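Local coordinates for chorismate mutase and shikimate 5-dehydrogenase fusion protein (Clostridium acetobutylicum, PDB 3FBT) that probably catalyses, through this shikimate dehydrogenase part of a fusion enzyme, the reversible NADPH-linked reduction of 3-dehydroshikimate to shikimate, toward chorismate and the aromatic amino acids, at residues V64-P67 against Y68-E71; V118-N122 against N123-V127; S197-D200 against K201-A205; N235-Y238 against M239-Q243; D262-F265 against E266-E270. All blocks are in the same frame, centred on the assembly; numbering follows the deposited sequence.

Interaction 1: residues V64-P67 against Y68-E71. With SO4 (sulfate ion), chain F.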
# COMPACT_ATOMS: atom_id res chain seq x y z
N VAL A 64 14.45 3.77 2.75
CA VAL A 64 15.19 2.51 2.80
C VAL A 64 16.04 2.56 4.06
O VAL A 64 16.68 3.54 4.31
CB VAL A 64 16.15 2.41 1.68
CG1 VAL A 64 16.87 1.06 1.75
CG2 VAL A 64 15.40 2.59 0.25
N THR A 65 16.07 1.50 4.85
CA THR A 65 17.01 1.42 5.99
C THR A 65 17.88 0.16 5.87
O THR A 65 18.06 -0.39 4.77
CB THR A 65 16.25 1.46 7.34
OG1 THR A 65 17.15 1.69 8.45
CG2 THR A 65 15.46 0.16 7.54
N ILE A 66 18.39 -0.33 7.02
CA ILE A 66 19.31 -1.46 7.05
C ILE A 66 18.59 -2.74 6.76
O ILE A 66 17.50 -2.94 7.21
CB ILE A 66 19.81 -1.68 8.51
CG1 ILE A 66 20.85 -0.63 8.90
CG2 ILE A 66 20.28 -3.21 8.72
CD1 ILE A 66 22.14 -0.71 8.09
N PRO A 67 19.23 -3.66 6.03
CA PRO A 67 20.56 -3.55 5.41
C PRO A 67 20.57 -3.20 3.96
O PRO A 67 21.35 -3.79 3.25
CB PRO A 67 21.11 -4.99 5.47
CG PRO A 67 19.85 -5.87 5.47
CD PRO A 67 18.72 -5.04 6.08
N TYR A 68 19.80 -2.22 3.51
CA TYR A 68 19.58 -2.06 2.04
C TYR A 68 20.05 -0.76 1.43
O TYR A 68 19.86 -0.55 0.23
CB TYR A 68 18.10 -2.28 1.71
CG TYR A 68 17.58 -3.66 2.11
CD1 TYR A 68 18.36 -4.84 1.90
CD2 TYR A 68 16.30 -3.80 2.63
CE1 TYR A 68 17.87 -6.13 2.26
CE2 TYR A 68 15.79 -5.06 2.96
CZ TYR A 68 16.58 -6.22 2.78
OH TYR A 68 16.01 -7.46 3.11
N LYS A 69 20.72 0.08 2.21
CA LYS A 69 21.01 1.46 1.72
C LYS A 69 22.04 1.51 0.60
O LYS A 69 22.01 2.41 -0.25
CB LYS A 69 21.40 2.41 2.89
CG LYS A 69 20.20 2.76 3.75
CD LYS A 69 20.34 4.17 4.46
CE LYS A 69 21.29 4.13 5.60
NZ LYS A 69 21.42 2.69 6.08
N VAL A 70 22.94 0.53 0.58
CA VAL A 70 23.90 0.38 -0.50
C VAL A 70 23.32 -0.63 -1.53
O VAL A 70 23.25 -0.35 -2.70
CB VAL A 70 25.20 -0.18 0.09
CG1 VAL A 70 26.27 -0.45 -1.02
CG2 VAL A 70 25.67 0.73 1.23
N GLU A 71 22.83 -1.76 -1.06
CA GLU A 71 22.39 -2.79 -2.01
C GLU A 71 21.32 -2.31 -2.96
O GLU A 71 21.33 -2.65 -4.15
CB GLU A 71 21.84 -3.97 -1.27
CG GLU A 71 22.88 -4.65 -0.49
CD GLU A 71 23.86 -5.24 -1.43
OE1 GLU A 71 23.45 -6.21 -2.12
OE2 GLU A 71 25.01 -4.70 -1.51
S SO4 F . 23.19 -0.47 5.02
O1 SO4 F . 23.75 0.48 5.99
O2 SO4 F . 23.48 -1.87 5.36
O3 SO4 F . 21.76 -0.28 5.04
O4 SO4 F . 23.91 -0.26 3.78
O HOH W 1 19.48 3.28 8.41
O HOH W 2 23.18 -2.36 1.87
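T65 and Y68 close a cis-proline (type VI) turn directly after strand 61-64, in the substrate-binding domain. Its backbone clasp runs from Y68 N to T65 O (2.8 Å), with the donor in the carbonyl plane and on a lone pair. Proline suits the third position, since it tolerates the cis peptide that reverses the chain here.

The apolar contacts gather round Y68. P67 CD stands over one face of the ring, 4.0 Å from the Y68 ring centroid, in a CH-pi contact. Chi1 of -59° brings the ring back beside the proline, so that the two side chains run the same way. Crossing Y68 at about a right angle, V64, compact and branched as suits a buried place, puts CG1 3.6 Å from Y68 CB; L47 of helix 47-56 also touches Y68.

Polar groups line the other part of the loop. K69, the predicted proton acceptor, lies close to N90 and D105, and its NZ shares a water with OG1 of T65, a predicted shikimate ligand. A sulfate, probably from the crystallisation liquor, takes a bond from K69 N to O3 (3.0 Å). The lysine chain, bent at chi3 (-75°), adds two weak bonds from NZ, and R135 also binds the anion. A second water accepts from E71 N and donates to sulfate O4 and to P67 O, 2.7 Å from the water oxygen.

Interaction 2: residues V118-N122 against N123-V127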
# COMPACT_ATOMS: atom_id res chain seq x y z
N VAL A 118 24.34 25.30 15.38
CA VAL A 118 25.61 24.67 15.74
C VAL A 118 26.49 24.96 14.58
O VAL A 118 26.22 24.46 13.52
CB VAL A 118 25.47 23.12 15.85
CG1 VAL A 118 26.85 22.43 15.97
CG2 VAL A 118 24.57 22.75 17.03
N GLU A 119 27.51 25.80 14.73
CA GLU A 119 28.40 26.05 13.58
C GLU A 119 29.41 24.92 13.35
O GLU A 119 29.89 24.31 14.30
CB GLU A 119 29.16 27.38 13.73
CG GLU A 119 29.90 27.77 12.46
CD GLU A 119 28.99 27.67 11.21
OE1 GLU A 119 28.23 28.64 10.98
OE2 GLU A 119 29.04 26.64 10.46
N ILE A 120 29.78 24.73 12.10
CA ILE A 120 30.64 23.68 11.65
C ILE A 120 31.86 24.29 10.96
O ILE A 120 33.01 23.97 11.27
CB ILE A 120 29.90 22.73 10.65
CG1 ILE A 120 28.93 21.77 11.40
CG2 ILE A 120 30.89 21.95 9.80
CD1 ILE A 120 29.36 21.43 12.90
N LYS A 121 31.64 25.18 10.02
CA LYS A 121 32.75 25.72 9.25
C LYS A 121 33.86 26.19 10.19
O LYS A 121 33.61 26.81 11.20
CB LYS A 121 32.25 26.89 8.41
CG LYS A 121 33.30 27.77 7.85
CD LYS A 121 32.57 28.97 7.26
CE LYS A 121 33.24 29.36 6.02
NZ LYS A 121 34.60 29.87 6.41
N ASN A 122 35.08 25.80 9.90
CA ASN A 122 36.18 26.21 10.78
C ASN A 122 36.19 25.68 12.21
O ASN A 122 37.03 26.12 13.02
CB ASN A 122 36.20 27.71 10.87
CG ASN A 122 37.38 28.27 10.23
OD1 ASN A 122 37.36 28.61 9.05
ND2 ASN A 122 38.48 28.35 11.00
N ASN A 123 35.27 24.78 12.53
CA ASN A 123 35.33 24.17 13.84
C ASN A 123 36.00 22.78 13.78
O ASN A 123 36.15 22.19 12.71
CB ASN A 123 33.94 24.06 14.43
CG ASN A 123 33.28 25.40 14.69
OD1 ASN A 123 32.92 25.69 15.82
ND2 ASN A 123 33.09 26.20 13.64
N ILE A 124 36.40 22.30 14.95
CA ILE A 124 36.99 20.96 15.17
C ILE A 124 35.84 20.00 15.46
O ILE A 124 35.11 20.13 16.50
CB ILE A 124 38.00 20.92 16.33
CG1 ILE A 124 39.24 21.77 15.99
CG2 ILE A 124 38.38 19.39 16.66
CD1 ILE A 124 40.17 22.11 17.22
N CYS A 125 35.63 19.07 14.53
CA CYS A 125 34.44 18.23 14.66
C CYS A 125 34.77 16.77 14.91
O CYS A 125 35.56 16.17 14.16
CB CYS A 125 33.64 18.31 13.38
SG CYS A 125 33.05 20.02 13.06
N VAL A 126 34.13 16.22 15.95
CA VAL A 126 34.37 14.87 16.36
C VAL A 126 33.16 13.96 16.22
O VAL A 126 32.14 14.16 16.85
CB VAL A 126 34.93 14.82 17.83
CG1 VAL A 126 35.00 13.40 18.31
CG2 VAL A 126 36.34 15.45 17.81
N VAL A 127 33.28 12.93 15.42
CA VAL A 127 32.17 11.98 15.25
C VAL A 127 32.38 10.66 15.98
O VAL A 127 33.42 9.98 15.80
CB VAL A 127 31.94 11.66 13.73
CG1 VAL A 127 30.71 10.75 13.54
CG2 VAL A 127 31.84 12.90 12.93
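The type II beta turn from I120 to N123 carries the chain from helix 105-115 toward strand 124-128. Its closing bond joins N123 N to I120 O at 2.7 Å. N122 occupies the third position with a positive phi of 65°, a conformation that asparagine accepts more easily than most residues with a side chain.

The side chain of N123 reinforces the same turn. N123 ND2 reaches back to K121 O at 2.6 Å; the oxygen lies nearly in the plane of the amide, but the donor stands above the carbonyl plane, and the bond is bent (132°). A weaker bond links ND2 to I120 O as well, so one amide nitrogen ties down two successive carbonyls. The E119 side chain crosses that of N123 at about a right angle, its CG 3.7 Å from N123 ND2.

Strand 124-128 belongs to the parallel sheet of the Rossmann-type NADP-binding domain, and the residues just after it form part of the predicted NADP site. I124 N is hydrogen-bonded to the carboxylate of D180. Further in, I120 CD1 meets C125 SG at 4.0 Å, both residues buried and touching L141 of helix 134-143.

Just before the turn, glutamate suits its place by folding over the backbone that follows. Chi2 of 49° bends E119 so that OE2 accepts from I120 N (2.6 Å) and from K121 N (3.0 Å), on the anti side and from opposite faces of the carboxylate plane.

Interaction 3: residues S197-D200 against K201-A205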
# COMPACT_ATOMS: atom_id res chain seq x y z
N SER A 197 26.69 5.72 27.77
CA SER A 197 27.11 6.80 26.97
C SER A 197 28.25 6.27 26.12
O SER A 197 29.00 5.42 26.57
CB SER A 197 27.57 7.88 27.88
OG SER A 197 27.92 8.99 27.16
N PRO A 198 28.42 6.78 24.88
CA PRO A 198 29.67 6.40 24.24
C PRO A 198 30.95 7.00 24.89
O PRO A 198 32.00 6.42 24.73
CB PRO A 198 29.51 6.94 22.80
CG PRO A 198 28.59 8.13 22.97
CD PRO A 198 27.62 7.69 24.05
N VAL A 199 30.88 8.16 25.55
CA VAL A 199 32.10 8.76 26.16
C VAL A 199 31.88 9.24 27.61
O VAL A 199 30.72 9.36 28.08
CB VAL A 199 32.70 9.91 25.29
CG1 VAL A 199 33.09 9.43 23.90
CG2 VAL A 199 31.74 10.99 25.14
N ASP A 200 32.96 9.52 28.35
CA ASP A 200 32.79 10.03 29.72
C ASP A 200 32.46 11.51 29.68
O ASP A 200 32.75 12.19 28.69
CB ASP A 200 34.04 9.84 30.58
CG ASP A 200 34.44 8.38 30.76
OD1 ASP A 200 33.61 7.60 31.28
OD2 ASP A 200 35.60 8.02 30.39
N LYS A 201 31.86 12.01 30.76
CA LYS A 201 31.47 13.45 30.86
C LYS A 201 32.64 14.39 30.77
O LYS A 201 32.57 15.52 30.24
CB LYS A 201 30.80 13.72 32.19
CG LYS A 201 30.55 15.21 32.37
CD LYS A 201 29.67 15.48 33.56
CE LYS A 201 29.68 16.97 33.86
NZ LYS A 201 30.93 17.42 34.61
N GLU A 202 33.75 13.93 31.30
CA GLU A 202 35.03 14.65 31.15
C GLU A 202 35.39 14.80 29.70
O GLU A 202 36.14 15.72 29.30
CB GLU A 202 36.09 13.81 31.86
CG GLU A 202 35.61 12.38 31.93
CD GLU A 202 36.63 11.46 32.45
OE1 GLU A 202 37.45 11.93 33.27
OE2 GLU A 202 36.61 10.26 32.05
N VAL A 203 34.93 13.86 28.85
CA VAL A 203 35.20 14.07 27.42
C VAL A 203 34.23 15.07 26.86
O VAL A 203 34.59 16.02 26.13
CB VAL A 203 35.24 12.78 26.59
CG1 VAL A 203 35.41 13.15 25.15
CG2 VAL A 203 36.41 11.84 27.08
N VAL A 204 32.98 14.86 27.20
CA VAL A 204 31.96 15.75 26.73
C VAL A 204 32.40 17.16 27.08
O VAL A 204 32.25 18.07 26.27
CB VAL A 204 30.64 15.46 27.42
CG1 VAL A 204 29.51 16.37 26.89
CG2 VAL A 204 30.29 13.99 27.30
N ALA A 205 33.00 17.32 28.26
CA ALA A 205 33.25 18.67 28.84
C ALA A 205 34.25 19.47 28.09
O ALA A 205 34.42 20.65 28.35
CB ALA A 205 33.65 18.58 30.31
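V199 lies crosswise to V203, at about a right angle, with V199 CB 4.0 Å from V203 CB. V199 CG2, held in the crowded position between backbone N and carbonyl carbon, leans toward the next residue of the helix and meets V204 CG2 at 4.0 Å. Valines suit this inner side: short and branched, they fill the angle between the incoming loop and helix 201-204. Y171 and L174 of helix 171-174 and I182 of strand 181-184 also touch V199, so the loop leading into the helix is anchored on that strand and helix; V203 also touches L174, and V204 touches A226 of helix 221-228. The whole lies in the connection between the neighbouring strands 181-184 and 209-212 of the parallel sheet.

The backbone turns into the helix at D200, the N-cap residue. D200 O is gripped by two amides that approach differently: V204 N, at 3.1 Å, lies in the carbonyl plane, whereas V203 N, at 2.8 Å, stands well above it. Earlier in the loop, S197 OG donates to V199 O at 3.0 Å.

On the exposed side D200 and E202 lie next to each other and point the same way, their carboxylate planes 66° apart. The D200 side chain makes no capping bond. E202 has an unusual chi1 of 23°, which carries its extended chain back toward D200.

The resulting approach of D200 OD2 to E202 OE2, 3.0 Å, brings two acceptors together and is doubtful in detail; if real, it would imply mutual repulsion or a raised proton affinity, which the nearby positive end of the helix might partly offset.

Interaction 4: residues N235-Y238 against M239-Q243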
# COMPACT_ATOMS: atom_id res chain seq x y z
N ASN A 235 19.46 16.93 20.74
CA ASN A 235 19.07 15.52 20.39
C ASN A 235 18.59 15.42 18.93
O ASN A 235 18.54 16.41 18.27
CB ASN A 235 18.03 14.95 21.31
CG ASN A 235 16.66 15.62 21.13
OD1 ASN A 235 16.31 16.08 20.04
ND2 ASN A 235 15.90 15.72 22.22
N GLY A 236 18.24 14.24 18.40
CA GLY A 236 18.10 14.16 16.95
C GLY A 236 16.69 14.32 16.42
O GLY A 236 16.44 13.93 15.30
N LEU A 237 15.78 14.85 17.23
CA LEU A 237 14.38 14.98 16.81
C LEU A 237 14.16 15.86 15.59
O LEU A 237 13.45 15.47 14.64
CB LEU A 237 13.50 15.40 17.97
CG LEU A 237 12.00 15.36 17.77
CD1 LEU A 237 11.53 14.01 17.12
CD2 LEU A 237 11.41 15.55 19.18
N TYR A 238 14.83 17.01 15.54
CA TYR A 238 14.66 17.86 14.42
C TYR A 238 15.17 17.20 13.13
O TYR A 238 14.65 17.44 12.05
CB TYR A 238 15.35 19.21 14.66
CG TYR A 238 14.74 20.27 13.79
CD1 TYR A 238 13.51 20.83 14.12
CD2 TYR A 238 15.36 20.66 12.63
CE1 TYR A 238 12.91 21.76 13.28
CE2 TYR A 238 14.79 21.62 11.79
CZ TYR A 238 13.57 22.15 12.12
OH TYR A 238 13.01 23.12 11.27
N MET A 239 16.21 16.38 13.23
CA MET A 239 16.72 15.69 12.09
C MET A 239 15.66 14.68 11.60
O MET A 239 15.39 14.63 10.44
CB MET A 239 18.04 14.97 12.45
CG MET A 239 18.65 14.14 11.27
SD MET A 239 20.30 13.43 11.76
CE MET A 239 20.74 12.43 10.35
N LEU A 240 15.11 13.86 12.49
CA LEU A 240 14.09 12.91 12.12
C LEU A 240 12.93 13.60 11.40
O LEU A 240 12.48 13.14 10.36
CB LEU A 240 13.57 12.21 13.36
CG LEU A 240 12.55 11.09 13.10
CD1 LEU A 240 13.23 9.87 12.40
CD2 LEU A 240 12.00 10.70 14.49
N VAL A 241 12.45 14.72 11.95
CA VAL A 241 11.31 15.41 11.38
C VAL A 241 11.67 16.01 10.10
O VAL A 241 10.91 15.91 9.14
CB VAL A 241 10.68 16.44 12.36
CG1 VAL A 241 9.66 17.30 11.64
CG2 VAL A 241 10.04 15.66 13.48
N SER A 242 12.87 16.56 9.99
CA SER A 242 13.31 17.14 8.69
C SER A 242 13.63 16.14 7.62
O SER A 242 13.45 16.42 6.43
CB SER A 242 14.57 18.01 8.88
OG SER A 242 14.24 18.99 9.85
N GLN A 243 14.25 15.04 7.99
CA GLN A 243 14.47 14.00 7.01
C GLN A 243 13.13 13.51 6.47
O GLN A 243 13.00 13.28 5.31
CB GLN A 243 15.34 12.85 7.54
CG GLN A 243 15.62 11.78 6.55
CD GLN A 243 14.61 10.60 6.67
OE1 GLN A 243 13.78 10.33 5.76
NE2 GLN A 243 14.71 9.89 7.78
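S242 and Y238 meet one turn apart in the first turns of helix 237-252, which runs past the predicted shikimate site. Y238 O is gripped twice by the serine: by S242 N at 2.9 Å and by S242 OG at 2.7 Å, the two arriving from opposite faces of the carbonyl plane. Serine suits a buried helical position because its hydroxyl can be satisfied this way; chi1 of -56° turns OG back to the carbonyl. The same S242 OG lies obliquely near the Y238 ring, 3.3 Å from Y238 CE2.

Round this core the helix bonds are regular, L240 N to G236 O and V241 N to L237 O. Elsewhere on the helix, L237 CD1 loosely approaches L240 CD2 and V241 CG2, each at 4.3 Å. L240 also touches S20 and Y215, and Q243, itself a predicted shikimate ligand, touches D105 and N90, all four likewise predicted to bind shikimate.

N235 holds the start of the helix. G236, a predicted NADP ligand, is the N-cap residue and has no side chain to cap with. N235 ND2 is bonded to V218 O; separately, N235 OD1 accepts from L237 N at 3.1 Å, an Asx turn, the donor standing above the amide carbonyl plane.

Interaction 5: residues D262-F265 against E266-E270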
# COMPACT_ATOMS: atom_id res chain seq x y z
N ASP A 262 8.47 22.58 12.54
CA ASP A 262 8.49 22.85 14.00
C ASP A 262 7.25 22.33 14.68
O ASP A 262 7.31 21.78 15.74
CB ASP A 262 8.60 24.35 14.30
CG ASP A 262 9.63 24.99 13.47
OD1 ASP A 262 10.70 24.41 13.28
OD2 ASP A 262 9.35 26.08 12.96
N GLU A 263 6.12 22.50 14.02
CA GLU A 263 4.84 22.01 14.53
C GLU A 263 4.83 20.48 14.72
O GLU A 263 4.49 19.92 15.82
CB GLU A 263 3.74 22.50 13.58
CG GLU A 263 2.35 22.13 14.00
CD GLU A 263 1.31 22.64 13.00
OE1 GLU A 263 0.10 22.52 13.30
OE2 GLU A 263 1.69 23.16 11.91
N ILE A 264 5.23 19.77 13.67
CA ILE A 264 5.41 18.34 13.87
C ILE A 264 6.47 18.04 14.96
O ILE A 264 6.31 17.12 15.76
CB ILE A 264 5.67 17.60 12.54
CG1 ILE A 264 4.54 18.00 11.55
CG2 ILE A 264 5.74 16.13 12.81
CD1 ILE A 264 4.46 17.19 10.27
N PHE A 265 7.51 18.84 15.00
CA PHE A 265 8.56 18.67 16.00
C PHE A 265 8.03 18.81 17.42
O PHE A 265 8.23 17.91 18.27
CB PHE A 265 9.68 19.68 15.75
CG PHE A 265 10.68 19.75 16.87
CD1 PHE A 265 11.86 19.01 16.81
CD2 PHE A 265 10.45 20.56 17.97
CE1 PHE A 265 12.81 19.08 17.84
CE2 PHE A 265 11.40 20.65 19.01
CZ PHE A 265 12.58 19.91 18.93
N GLU A 266 7.32 19.91 17.69
CA GLU A 266 6.70 20.11 19.02
C GLU A 266 5.76 19.01 19.40
O GLU A 266 5.85 18.48 20.54
CB GLU A 266 6.00 21.47 19.19
CG GLU A 266 6.80 22.45 20.03
CD GLU A 266 7.75 23.29 19.18
OE1 GLU A 266 7.28 23.87 18.16
OE2 GLU A 266 8.96 23.38 19.52
N VAL A 267 4.88 18.62 18.47
CA VAL A 267 4.01 17.47 18.74
C VAL A 267 4.78 16.20 19.09
O VAL A 267 4.46 15.53 20.09
CB VAL A 267 3.13 17.06 17.57
CG1 VAL A 267 2.59 15.69 17.84
CG2 VAL A 267 2.00 18.04 17.35
N LEU A 268 5.75 15.82 18.25
CA LEU A 268 6.52 14.60 18.52
C LEU A 268 7.31 14.70 19.81
O LEU A 268 7.42 13.71 20.53
CB LEU A 268 7.47 14.24 17.37
CG LEU A 268 7.04 13.13 16.42
CD1 LEU A 268 7.20 11.71 17.06
CD2 LEU A 268 5.60 13.38 15.85
N GLU A 269 7.85 15.88 20.12
CA GLU A 269 8.67 16.03 21.34
C GLU A 269 7.89 15.68 22.58
O GLU A 269 8.33 14.86 23.40
CB GLU A 269 9.30 17.41 21.46
CG GLU A 269 10.33 17.51 22.58
CD GLU A 269 10.92 18.89 22.69
OE1 GLU A 269 10.17 19.86 22.55
OE2 GLU A 269 12.14 19.03 22.90
N GLU A 270 6.68 16.25 22.70
CA GLU A 270 5.74 15.86 23.74
C GLU A 270 5.42 14.39 23.65
O GLU A 270 5.51 13.66 24.63
CB GLU A 270 4.43 16.62 23.60
CG GLU A 270 4.59 18.12 23.50
CD GLU A 270 5.59 18.70 24.50
OE1 GLU A 270 5.58 18.30 25.71
OE2 GLU A 270 6.39 19.57 24.07
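E266 N donates to D262 O at 2.7 Å, the shortest of four backbone bonds. One residue on, V267 N is bonded to E263 O, and the series continues with L268 N to I264 O and E269 N to F265 O (2.8 Å). These successive i to i+4 bonds are those of a regular alpha-helix, whose rotation per residue spreads the side chains round the axis.

Two glutamates come near the CD2-CE2 side of the F265 ring. With chi1 at 170° its CG stands anti to the backbone N, and the ring lies alongside E269, pointing the same way; F265 CE2 comes 3.8 Å from E269 OE1, an oblique approach. E266 bends at chi2 (90°) and its side chain crosses that of F265 obliquely, E266 OE2 3.5 Å from F265 CD2, with the carboxylate plane 75° from the ring plane.

The stretch belongs to helix 258-273, close to the C-terminal end of the chain, which packs against helices 19-31 and 237-252. L237 touches F265, L268 and E269. On the buried side I264 and L268 run side by side, CG2 of I264 meeting CD2 of L268 at 4.1 Å; L26 and I27 adjoin I264, and Y22 adjoins L268. Aliphatic residues suit that side, whereas acidic ones occupy the more open positions.

D262 is held mainly by a salt bridge from K115 to its OD1, which also takes a weak hydrogen bond from Y238 OH.

From the N terminus, the five contacts come strictly in series; none nests within or crosses another, and each closes a local turn or helical repeat. Interaction 1 reverses the chain after strand 61-64 in the substrate-binding domain. Interaction 2 leads from helix 105-115 into the parallel sheet of the NADP-binding domain, about 28 Å away between centres. Interaction 3 starts the short helix between strands 181-184 and 209-212 of that sheet. Interaction 4 follows its edge strand 232-234 and directs the chain back toward the substrate side. Interaction 5 lies on the next helix, and these last two touch, with centres about 10 Å apart, joining helices 237-252 and 258-273.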